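Local coordinates for protein aspartate aminotransferase (Plasmodium falciparum, PDB 3K7Y) that probably catalyses transfer of the amino group from L-aspartate to 2-oxoglutarate, giving oxaloacetate and L-glutamate, with pyridoxal 5'-phosphate as cofactor, at residues F328-E333 with V347-R352; E30-S35 with K388-Y393; T334-Y339 with Y343-Y348. One frame throughout, in Å; residues are numbered along the deposited sequence.

In the fold
All three contacts lie on the same side of the chain's centre, away from the pyridoxal phosphate pocket. Interactions 1 and 3 join the last turns of helix 304-335, and the residues just after it, to the loop that returns before strand 355-357. Their centres are about 9 Å apart, and both include Val-347 and Tyr-348. Interaction 2 pairs strand 32-33 with the start of helix 390-403. Its centre is about 16 Å from that of interaction 1 and about 18 Å from that of interaction 3. Along the chain it encloses both. Val-391 packs on Lys-331, linking interactions 1 and 2. As in related aminotransferases, the N-terminal segment and the C-terminal part probably form the small domain together.

Interaction 1 of 3, residues F328-E333 with V347-R352; sequences FFNKLE and VYKKQR. With ACT (acetate ion), chain C.
One face of the Phe-329 ring is covered by CB of Tyr-348, which sits off-centre toward the rim in a CH-pi arrangement. How close the two come is doubtful in this model. Phe-328 covers the opposite face, with its CD2 over the ring centre and 4.0 Å above the Phe-329 plane. The Tyr-348 and Phe-329 rings are near parallel, at 14°. They are slid so far apart, with centroids 5.2 Å from each other, that they barely overlap. The contact is therefore not a full stack. CG of Lys-349 approaches the Phe-329 ring obliquely, 4.0 Å from Phe-329 CD2.

The contact joins the last turns of the long helix 304-335 to the loop that follows it and runs back beside it. As in this aminotransferase family, this is probably the smaller, C-terminal part of the fold. The loop passes through a short 3-10 segment at Tyr-348. The buried Phe-329 ring reaches from the helix to the loop. Its CG stands beside the backbone N and anti to the carbonyl carbon (chi1 -62°), which brings the ring toward Tyr-348. Phe-328 and Leu-332 of the same helix pack against helix 390-403.

The outer side of the contact is polar. The Lys-349 chain is extended beyond CG and slides past Phe-329 in the opposite direction. It ends near the amide of Asn-330, whose orientation is uncertain. Glu-333 OE1 is 5.3 Å from Lys-349 NZ, so the opposite charges are near each other without contact. Further along the loop, Gln-351 NE2 bonds to the backbone O of Phe-357. The ammonium group of Lys-349 also bonds weakly to Asn-346 OD1. An acetate ion, probably from the crystallisation liquor, takes a weak hydrogen bond through its OXT from Lys-349 NZ, at 3.1 Å.

Interaction 2 of 3, residues E30-S35 with K388-Y393; sequences EKINLS and KNNVDY
Ile-32 makes the apolar part of this contact with Tyr-393. Its CD1 meets the ring edge, near the ring plane, 3.7 Å from Tyr-393 CD2. Ile-32 CG1 is anti to the carbonyl carbon (chi1 -62°), and the branch it carries ends in this CD1. Tyr-393 reaches the strand with its own CG anti to the backbone N (chi1 -176°).

A second group of contacts sets polar atoms against carbon. Asn-390 comes from the opposite direction to Ile-32. Its OD1 touches two atoms of that side chain, lying 3.5 Å from both Ile-32 CD1 and Ile-32 CG1. Glu-30 bends at chi2 and brings its carboxylate over one face of the Tyr-393 ring. Glu-30 OE2 is 4.1 Å above that face, offset toward the rim, and the carboxylate and ring planes are 23° apart. Glu-30 is exposed and also touches a crystal neighbour, so its position may partly reflect the lattice.

Backbone hydrogen bonds tie Ile-32 to His-372 and Tyr-374, beside and in strand 373-374 of the small parallel sheet. On the helix side, Val-391 packs against Leu-327 and Lys-331 of helix 304-335. The contact thus joins the little sheet to the first turn of helix 390-403.

The two segments form no hydrogen bond or salt bridge with each other. A carboxylate over the electron-rich tyrosine face is, if anything, probably mildly unfavourable, though the exposed Glu-30 can be hydrated. The join probably rests mainly on Ile-32 against the Tyr-393 edge, with Asn-390 OD1 adding van der Waals touching.

Interaction 3 of 3, residues T334-Y339 with Y343-Y348; sequences TYQKKY and YDWNVY
A single oxygen, Gln-336 OE1, meets both the backbone N of Tyr-343 and the indole NE1 of Trp-345. It accepts a hydrogen bond from Tyr-343 N at 2.8 Å. The bond is bent, with an N-H...O angle of 138°. The donor sits above the Gln-336 carbonyl plane, 44° out of it. NE1 of Trp-345 lies 2.9 Å from Gln-336 OE1. The modelled closeness of Tyr-343 O to the same OE1 is doubtful.

Gln-336 gets there as an extended arm, its CG anti to the backbone N. The amide and indole planes are 46° apart. CG of Gln-336 lies at the indole edge, in plane, while Tyr-343 CB covers one indole face, 3.7 Å above it and offset toward the rim.

Gln-336 is the first residue to leave helical geometry after helix 304-335, so the contact closes the connection by which the chain doubles back along that helix. NE2 of Gln-336 makes a weak hydrogen bond to Glu-333 O in the last helical turn. Trp-345 packs back on Phe-329 and Leu-332. Next to it, Asp-344 forms an Asx turn: its OD1 accepts from Asn-346 N at 3.1 Å, met from above the carboxylate plane.

Interaction 1 of 3, residues F328-E333 with V347-R352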
loop_
_atom_site.group_PDB
_atom_site.type_symbol
_atom_site.label_atom_id
_atom_site.label_comp_id
_atom_site.label_asym_id
_atom_site.label_seq_id
_atom_site.Cartn_x
_atom_site.Cartn_y
_atom_site.Cartn_z
ATOM N N PHE A 328 23.020 22.530 -20.253
ATOM C CA PHE A 328 23.947 21.473 -19.909
ATOM C C PHE A 328 24.837 21.004 -21.079
ATOM O O PHE A 328 26.064 21.023 -20.968
ATOM C CB PHE A 328 23.192 20.306 -19.249
ATOM C CG PHE A 328 24.065 19.126 -18.921
ATOM C CD1 PHE A 328 25.099 19.239 -18.003
ATOM C CD2 PHE A 328 23.858 17.904 -19.544
ATOM C CE1 PHE A 328 25.920 18.148 -17.710
ATOM C CE2 PHE A 328 24.670 16.806 -19.251
ATOM C CZ PHE A 328 25.707 16.931 -18.331
ATOM N N PHE A 329 24.227 20.603 -22.194
ATOM C CA PHE A 329 24.996 20.111 -23.341
ATOM C C PHE A 329 25.797 21.218 -23.985
ATOM O O PHE A 329 26.782 20.960 -24.673
ATOM C CB PHE A 329 24.095 19.422 -24.371
ATOM C CG PHE A 329 23.401 18.209 -23.829
ATOM C CD1 PHE A 329 24.092 17.012 -23.664
ATOM C CD2 PHE A 329 22.074 18.271 -23.454
ATOM C CE1 PHE A 329 23.475 15.902 -23.137
ATOM C CE2 PHE A 329 21.440 17.160 -22.931
ATOM C CZ PHE A 329 22.144 15.973 -22.768
ATOM N N ASN A 330 25.379 22.453 -23.756
ATOM C CA ASN A 330 26.136 23.591 -24.246
ATOM C C ASN A 330 27.456 23.799 -23.486
ATOM O O ASN A 330 28.444 24.298 -24.050
ATOM C CB ASN A 330 25.277 24.854 -24.253
ATOM C CG ASN A 330 24.308 24.891 -25.417
ATOM O OD1 ASN A 330 23.269 25.538 -25.336
ATOM N ND2 ASN A 330 24.646 24.212 -26.511
ATOM N N LYS A 331 27.476 23.412 -22.213
ATOM C CA LYS A 331 28.714 23.463 -21.451
ATOM C C LYS A 331 29.639 22.313 -21.852
ATOM O O LYS A 331 30.866 22.418 -21.730
ATOM C CB LYS A 331 28.438 23.465 -19.950
ATOM C CG LYS A 331 27.841 24.780 -19.436
ATOM C CD LYS A 331 28.901 25.813 -19.034
ATOM C CE LYS A 331 28.259 27.129 -18.619
ATOM N NZ LYS A 331 29.267 28.160 -18.260
ATOM N N LEU A 332 29.044 21.234 -22.357
ATOM C CA LEU A 332 29.789 20.063 -22.813
ATOM C C LEU A 332 30.318 20.266 -24.218
ATOM O O LEU A 332 31.352 19.702 -24.574
ATOM C CB LEU A 332 28.918 18.802 -22.785
ATOM C CG LEU A 332 28.574 18.103 -21.468
ATOM C CD1 LEU A 332 27.675 16.925 -21.744
ATOM C CD2 LEU A 332 29.826 17.636 -20.770
ATOM N N GLU A 333 29.606 21.051 -25.026
ATOM C CA GLU A 333 30.116 21.397 -26.346
ATOM C C GLU A 333 31.381 22.235 -26.157
ATOM O O GLU A 333 32.314 22.130 -26.955
ATOM C CB GLU A 333 29.092 22.171 -27.179
ATOM C CG GLU A 333 28.976 23.646 -26.789
ATOM C CD GLU A 333 28.871 24.596 -27.982
ATOM O OE1 GLU A 333 27.836 24.541 -28.690
ATOM O OE2 GLU A 333 29.818 25.408 -28.202
ATOM N N VAL A 347 22.242 16.482 -30.070
ATOM C CA VAL A 347 21.207 15.491 -30.294
ATOM C C VAL A 347 20.522 15.042 -29.005
ATOM O O VAL A 347 19.583 14.245 -29.032
ATOM C CB VAL A 347 21.760 14.262 -31.021
ATOM C CG1 VAL A 347 20.617 13.549 -31.747
ATOM C CG2 VAL A 347 22.854 14.665 -32.003
ATOM N N TYR A 348 20.980 15.555 -27.874
ATOM C CA TYR A 348 20.411 15.151 -26.607
ATOM C C TYR A 348 19.513 16.231 -26.046
ATOM O O TYR A 348 18.976 16.085 -24.944
ATOM C CB TYR A 348 21.510 14.869 -25.593
ATOM C CG TYR A 348 22.515 13.825 -25.987
ATOM C CD1 TYR A 348 22.306 12.491 -25.695
ATOM C CD2 TYR A 348 23.686 14.180 -26.617
ATOM C CE1 TYR A 348 23.218 11.538 -26.042
ATOM C CE2 TYR A 348 24.614 13.227 -26.982
ATOM C CZ TYR A 348 24.373 11.904 -26.685
ATOM O OH TYR A 348 25.303 10.949 -27.038
ATOM N N LYS A 349 19.368 17.322 -26.788
ATOM C CA LYS A 349 18.490 18.420 -26.378
ATOM C C LYS A 349 17.035 18.160 -26.780
ATOM O O LYS A 349 16.130 18.559 -26.064
ATOM C CB LYS A 349 18.978 19.752 -26.947
ATOM C CG LYS A 349 20.386 20.167 -26.529
ATOM C CD LYS A 349 20.992 21.041 -27.619
ATOM C CE LYS A 349 22.229 21.780 -27.143
ATOM N NZ LYS A 349 23.075 22.270 -28.284
ATOM N N LYS A 350 16.828 17.493 -27.920
ATOM C CA LYS A 350 15.515 16.971 -28.327
ATOM C C LYS A 350 14.788 16.349 -27.133
ATOM O O LYS A 350 13.586 16.558 -26.936
ATOM C CB LYS A 350 15.651 15.890 -29.422
ATOM C CG LYS A 350 16.212 16.340 -30.779
ATOM C CD LYS A 350 17.748 16.431 -30.800
ATOM C CE LYS A 350 18.252 17.515 -31.764
ATOM N NZ LYS A 350 18.501 17.047 -33.173
ATOM N N GLN A 351 15.541 15.582 -26.341
ATOM C CA GLN A 351 15.032 14.840 -25.179
ATOM C C GLN A 351 14.147 15.645 -24.214
ATOM O O GLN A 351 14.250 16.875 -24.140
ATOM C CB GLN A 351 16.200 14.196 -24.428
ATOM C CG GLN A 351 16.703 12.949 -25.096
ATOM C CD GLN A 351 17.929 12.360 -24.438
ATOM O OE1 GLN A 351 18.554 12.961 -23.551
ATOM N NE2 GLN A 351 18.294 11.164 -24.883
ATOM N N ARG A 352 13.290 14.941 -23.471
ATOM C CA ARG A 352 12.328 15.590 -22.605
ATOM C C ARG A 352 11.945 14.722 -21.448
ATOM O O ARG A 352 11.876 13.515 -21.576
ATOM C CB ARG A 352 11.073 15.949 -23.396
ATOM C CG ARG A 352 10.668 17.375 -23.208
ATOM C CD ARG A 352 11.780 18.275 -23.658
ATOM N NE ARG A 352 11.334 19.300 -24.587
ATOM C CZ ARG A 352 12.165 19.996 -25.348
ATOM N NH1 ARG A 352 11.691 20.920 -26.157
ATOM N NH2 ARG A 352 13.470 19.770 -25.294
HETATM C C ACT C . 21.519 25.144 -28.631
HETATM O O ACT C . 22.422 25.506 -29.423
HETATM O OXT ACT C . 21.861 24.973 -27.437
HETATM C CH3 ACT C . 20.106 24.913 -29.093
#

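Interaction 2 of 3, residues E30-S35 with K388-Y393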
loop_
_atom_site.group_PDB
_atom_site.type_symbol
_atom_site.label_atom_id
_atom_site.label_comp_id
_atom_site.label_asym_id
_atom_site.label_seq_id
_atom_site.Cartn_x
_atom_site.Cartn_y
_atom_site.Cartn_z
ATOM N N GLU A 30 30.260 18.422 -1.708
ATOM C CA GLU A 30 30.323 18.672 -3.156
ATOM C C GLU A 30 30.095 17.351 -3.923
ATOM O O GLU A 30 30.424 17.217 -5.108
ATOM C CB GLU A 30 31.625 19.402 -3.568
ATOM C CG GLU A 30 32.019 19.228 -5.045
ATOM C CD GLU A 30 32.703 20.435 -5.656
ATOM O OE1 GLU A 30 33.830 20.769 -5.235
ATOM O OE2 GLU A 30 32.115 21.045 -6.575
ATOM N N LYS A 31 29.521 16.371 -3.231
ATOM C CA LYS A 31 29.014 15.182 -3.889
ATOM C C LYS A 31 27.836 15.601 -4.759
ATOM O O LYS A 31 27.061 16.481 -4.380
ATOM C CB LYS A 31 28.587 14.129 -2.867
ATOM C CG LYS A 31 29.720 13.231 -2.377
ATOM C CD LYS A 31 29.224 12.097 -1.468
ATOM C CE LYS A 31 28.481 12.600 -0.222
ATOM N NZ LYS A 31 27.933 11.500 0.622
ATOM N N ILE A 32 27.725 14.990 -5.935
ATOM C CA ILE A 32 26.643 15.311 -6.869
ATOM C C ILE A 32 25.720 14.124 -7.172
ATOM O O ILE A 32 26.162 13.014 -7.480
ATOM C CB ILE A 32 27.158 15.975 -8.170
ATOM C CG1 ILE A 32 27.841 17.308 -7.841
ATOM C CG2 ILE A 32 26.016 16.221 -9.143
ATOM C CD1 ILE A 32 28.707 17.879 -8.948
ATOM N N ASN A 33 24.429 14.431 -7.105
ATOM C CA ASN A 33 23.307 13.505 -7.112
ATOM C C ASN A 33 22.565 13.488 -8.438
ATOM O O ASN A 33 21.639 14.276 -8.632
ATOM C CB ASN A 33 22.323 14.001 -6.053
ATOM C CG ASN A 33 22.309 15.547 -5.929
ATOM O OD1 ASN A 33 23.267 16.153 -5.431
ATOM N ND2 ASN A 33 21.223 16.175 -6.380
ATOM N N LEU A 34 22.950 12.607 -9.355
ATOM C CA LEU A 34 22.317 12.605 -10.681
ATOM C C LEU A 34 21.664 11.277 -11.064
ATOM O O LEU A 34 21.582 10.939 -12.240
ATOM C CB LEU A 34 23.316 13.042 -11.765
ATOM C CG LEU A 34 24.075 14.374 -11.644
ATOM C CD1 LEU A 34 25.065 14.537 -12.778
ATOM C CD2 LEU A 34 23.139 15.582 -11.591
ATOM N N SER A 35 21.173 10.543 -10.073
ATOM C CA SER A 35 20.647 9.195 -10.284
ATOM C C SER A 35 19.237 9.065 -9.724
ATOM O O SER A 35 18.390 8.350 -10.276
ATOM C CB SER A 35 21.549 8.189 -9.589
ATOM O OG SER A 35 21.657 8.527 -8.219
ATOM N N LYS A 388 23.435 26.103 -11.650
ATOM C CA LYS A 388 24.314 27.103 -12.237
ATOM C C LYS A 388 25.745 26.993 -11.689
ATOM O O LYS A 388 26.712 27.288 -12.395
ATOM C CB LYS A 388 23.736 28.490 -11.942
ATOM C CG LYS A 388 24.397 29.650 -12.676
ATOM C CD LYS A 388 23.757 30.968 -12.259
ATOM C CE LYS A 388 24.186 32.125 -13.153
ATOM N NZ LYS A 388 23.286 33.294 -12.939
ATOM N N ASN A 389 25.870 26.571 -10.433
ATOM C CA ASN A 389 27.175 26.332 -9.825
ATOM C C ASN A 389 27.804 25.081 -10.412
ATOM O O ASN A 389 29.014 25.029 -10.661
ATOM C CB ASN A 389 27.034 26.168 -8.309
ATOM C CG ASN A 389 26.267 27.309 -7.662
ATOM O OD1 ASN A 389 25.266 27.787 -8.202
ATOM N ND2 ASN A 389 26.728 27.742 -6.489
ATOM N N ASN A 390 26.949 24.092 -10.665
ATOM C CA ASN A 390 27.366 22.723 -10.949
ATOM C C ASN A 390 27.922 22.470 -12.341
ATOM O O ASN A 390 28.903 21.740 -12.489
ATOM C CB ASN A 390 26.220 21.756 -10.651
ATOM C CG ASN A 390 26.068 21.478 -9.165
ATOM O OD1 ASN A 390 26.289 20.355 -8.714
ATOM N ND2 ASN A 390 25.713 22.510 -8.390
ATOM N N VAL A 391 27.300 23.079 -13.349
ATOM C CA VAL A 391 27.654 22.841 -14.750
ATOM C C VAL A 391 29.153 22.664 -15.017
ATOM O O VAL A 391 29.564 21.625 -15.532
ATOM C CB VAL A 391 27.070 23.913 -15.695
ATOM C CG1 VAL A 391 25.615 23.629 -15.978
ATOM C CG2 VAL A 391 27.252 25.317 -15.117
ATOM N N ASP A 392 29.965 23.662 -14.658
ATOM C CA ASP A 392 31.403 23.580 -14.900
ATOM C C ASP A 392 31.938 22.256 -14.398
ATOM O O ASP A 392 32.329 21.407 -15.192
ATOM C CB ASP A 392 32.170 24.760 -14.266
ATOM C CG ASP A 392 33.706 24.511 -14.157
ATOM O OD1 ASP A 392 34.366 25.203 -13.340
ATOM O OD2 ASP A 392 34.257 23.633 -14.876
ATOM N N TYR A 393 31.932 22.077 -13.083
ATOM C CA TYR A 393 32.543 20.899 -12.496
ATOM C C TYR A 393 32.105 19.630 -13.237
ATOM O O TYR A 393 32.943 18.859 -13.721
ATOM C CB TYR A 393 32.238 20.806 -11.005
ATOM C CG TYR A 393 32.939 19.650 -10.350
ATOM C CD1 TYR A 393 34.318 19.686 -10.126
ATOM C CD2 TYR A 393 32.234 18.503 -9.973
ATOM C CE1 TYR A 393 34.979 18.611 -9.529
ATOM C CE2 TYR A 393 32.884 17.423 -9.373
ATOM C CZ TYR A 393 34.253 17.482 -9.150
ATOM O OH TYR A 393 34.905 16.420 -8.558
#

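Interaction 3 of 3, residues T334-Y339 with Y343-Y348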
loop_
_atom_site.group_PDB
_atom_site.type_symbol
_atom_site.label_atom_id
_atom_site.label_comp_id
_atom_site.label_asym_id
_atom_site.label_seq_id
_atom_site.Cartn_x
_atom_site.Cartn_y
_atom_site.Cartn_z
ATOM N N THR A 334 31.393 23.052 -25.096
ATOM C CA THR A 334 32.528 23.913 -24.751
ATOM C C THR A 334 33.686 23.119 -24.166
ATOM O O THR A 334 34.681 22.911 -24.845
ATOM C CB THR A 334 32.134 25.061 -23.794
ATOM O OG1 THR A 334 31.221 25.936 -24.464
ATOM C CG2 THR A 334 33.360 25.864 -23.363
ATOM N N TYR A 335 33.566 22.662 -22.922
ATOM C CA TYR A 335 34.694 22.005 -22.241
ATOM C C TYR A 335 35.339 20.934 -23.079
ATOM O O TYR A 335 36.554 20.747 -23.041
ATOM C CB TYR A 335 34.262 21.421 -20.909
ATOM C CG TYR A 335 34.132 22.491 -19.888
ATOM C CD1 TYR A 335 35.186 22.792 -19.032
ATOM C CD2 TYR A 335 32.975 23.251 -19.812
ATOM C CE1 TYR A 335 35.073 23.813 -18.100
ATOM C CE2 TYR A 335 32.850 24.268 -18.894
ATOM C CZ TYR A 335 33.898 24.545 -18.040
ATOM O OH TYR A 335 33.750 25.549 -17.126
ATOM N N GLN A 336 34.494 20.236 -23.825
ATOM C CA GLN A 336 34.903 19.346 -24.892
ATOM C C GLN A 336 36.157 19.816 -25.654
ATOM O O GLN A 336 37.061 19.017 -25.878
ATOM C CB GLN A 336 33.739 19.200 -25.859
ATOM C CG GLN A 336 33.832 17.989 -26.728
ATOM C CD GLN A 336 32.847 18.001 -27.860
ATOM O OE1 GLN A 336 32.227 16.981 -28.141
ATOM N NE2 GLN A 336 32.702 19.148 -28.530
ATOM N N LYS A 337 36.188 21.102 -26.037
ATOM C CA LYS A 337 37.302 21.738 -26.765
ATOM C C LYS A 337 38.652 21.647 -26.047
ATOM O O LYS A 337 39.697 21.488 -26.686
ATOM C CB LYS A 337 37.024 23.231 -26.985
ATOM C CG LYS A 337 35.932 23.609 -27.968
ATOM C CD LYS A 337 35.743 25.134 -27.953
ATOM C CE LYS A 337 34.281 25.549 -28.118
ATOM N NZ LYS A 337 34.009 26.837 -27.409
ATOM N N LYS A 338 38.627 21.804 -24.728
ATOM C CA LYS A 338 39.833 21.711 -23.928
ATOM C C LYS A 338 40.527 20.359 -24.102
ATOM O O LYS A 338 41.760 20.263 -24.050
ATOM C CB LYS A 338 39.528 21.976 -22.447
ATOM C CG LYS A 338 39.195 23.430 -22.137
ATOM C CD LYS A 338 39.045 23.690 -20.640
ATOM C CE LYS A 338 38.701 25.167 -20.388
ATOM N NZ LYS A 338 38.350 25.485 -18.970
ATOM N N TYR A 339 39.742 19.314 -24.327
ATOM C CA TYR A 339 40.310 17.975 -24.465
ATOM C C TYR A 339 40.366 17.530 -25.933
ATOM O O TYR A 339 40.723 16.394 -26.233
ATOM C CB TYR A 339 39.560 16.984 -23.556
ATOM C CG TYR A 339 39.564 17.421 -22.097
ATOM C CD1 TYR A 339 40.547 16.970 -21.212
ATOM C CD2 TYR A 339 38.606 18.316 -21.610
ATOM C CE1 TYR A 339 40.566 17.391 -19.874
ATOM C CE2 TYR A 339 38.617 18.739 -20.277
ATOM C CZ TYR A 339 39.597 18.274 -19.416
ATOM O OH TYR A 339 39.608 18.696 -18.104
ATOM N N TYR A 343 32.410 15.137 -30.211
ATOM C CA TYR A 343 31.069 14.554 -30.064
ATOM C C TYR A 343 29.956 15.548 -30.377
ATOM O O TYR A 343 30.033 16.713 -30.006
ATOM C CB TYR A 343 30.858 14.055 -28.634
ATOM C CG TYR A 343 31.771 12.937 -28.207
ATOM C CD1 TYR A 343 31.554 11.619 -28.637
ATOM C CD2 TYR A 343 32.846 13.184 -27.348
ATOM C CE1 TYR A 343 32.397 10.576 -28.235
ATOM C CE2 TYR A 343 33.694 12.147 -26.934
ATOM C CZ TYR A 343 33.461 10.849 -27.384
ATOM O OH TYR A 343 34.298 9.835 -26.984
ATOM N N ASP A 344 28.903 15.088 -31.033
ATOM C CA ASP A 344 27.753 15.952 -31.247
ATOM C C ASP A 344 26.812 15.890 -30.032
ATOM O O ASP A 344 26.064 14.917 -29.849
ATOM C CB ASP A 344 27.022 15.608 -32.558
ATOM C CG ASP A 344 25.948 16.628 -32.920
ATOM O OD1 ASP A 344 25.860 17.673 -32.240
ATOM O OD2 ASP A 344 25.193 16.382 -33.885
ATOM N N TRP A 345 26.864 16.934 -29.204
ATOM C CA TRP A 345 26.019 17.011 -28.021
ATOM C C TRP A 345 24.651 17.619 -28.309
ATOM O O TRP A 345 23.802 17.668 -27.417
ATOM C CB TRP A 345 26.702 17.806 -26.911
ATOM C CG TRP A 345 27.967 17.190 -26.425
ATOM C CD1 TRP A 345 29.240 17.620 -26.688
ATOM C CD2 TRP A 345 28.101 16.029 -25.586
ATOM N NE1 TRP A 345 30.156 16.805 -26.066
ATOM C CE2 TRP A 345 29.486 15.820 -25.385
ATOM C CE3 TRP A 345 27.187 15.145 -24.986
ATOM C CZ2 TRP A 345 29.981 14.760 -24.608
ATOM C CZ3 TRP A 345 27.679 14.094 -24.213
ATOM C CH2 TRP A 345 29.066 13.910 -24.034
ATOM N N ASN A 346 24.433 18.075 -29.543
ATOM C CA ASN A 346 23.174 18.733 -29.910
ATOM C C ASN A 346 21.964 17.777 -29.948
ATOM O O ASN A 346 20.808 18.207 -29.847
ATOM C CB ASN A 346 23.338 19.445 -31.255
ATOM C CG ASN A 346 22.841 20.880 -31.221
ATOM O OD1 ASN A 346 23.625 21.806 -31.032
ATOM N ND2 ASN A 346 21.538 21.073 -31.403
ATOM N N VAL A 347 22.242 16.482 -30.070
ATOM C CA VAL A 347 21.207 15.491 -30.294
ATOM C C VAL A 347 20.522 15.042 -29.005
ATOM O O VAL A 347 19.583 14.245 -29.032
ATOM C CB VAL A 347 21.760 14.262 -31.021
ATOM C CG1 VAL A 347 20.617 13.549 -31.747
ATOM C CG2 VAL A 347 22.854 14.665 -32.003
ATOM N N TYR A 348 20.980 15.555 -27.874
ATOM C CA TYR A 348 20.411 15.151 -26.607
ATOM C C TYR A 348 19.513 16.231 -26.046
ATOM O O TYR A 348 18.976 16.085 -24.944
ATOM C CB TYR A 348 21.510 14.869 -25.593
ATOM C CG TYR A 348 22.515 13.825 -25.987
ATOM C CD1 TYR A 348 22.306 12.491 -25.695
ATOM C CD2 TYR A 348 23.686 14.180 -26.617
ATOM C CE1 TYR A 348 23.218 11.538 -26.042
ATOM C CE2 TYR A 348 24.614 13.227 -26.982
ATOM C CZ TYR A 348 24.373 11.904 -26.685
ATOM O OH TYR A 348 25.303 10.949 -27.038
#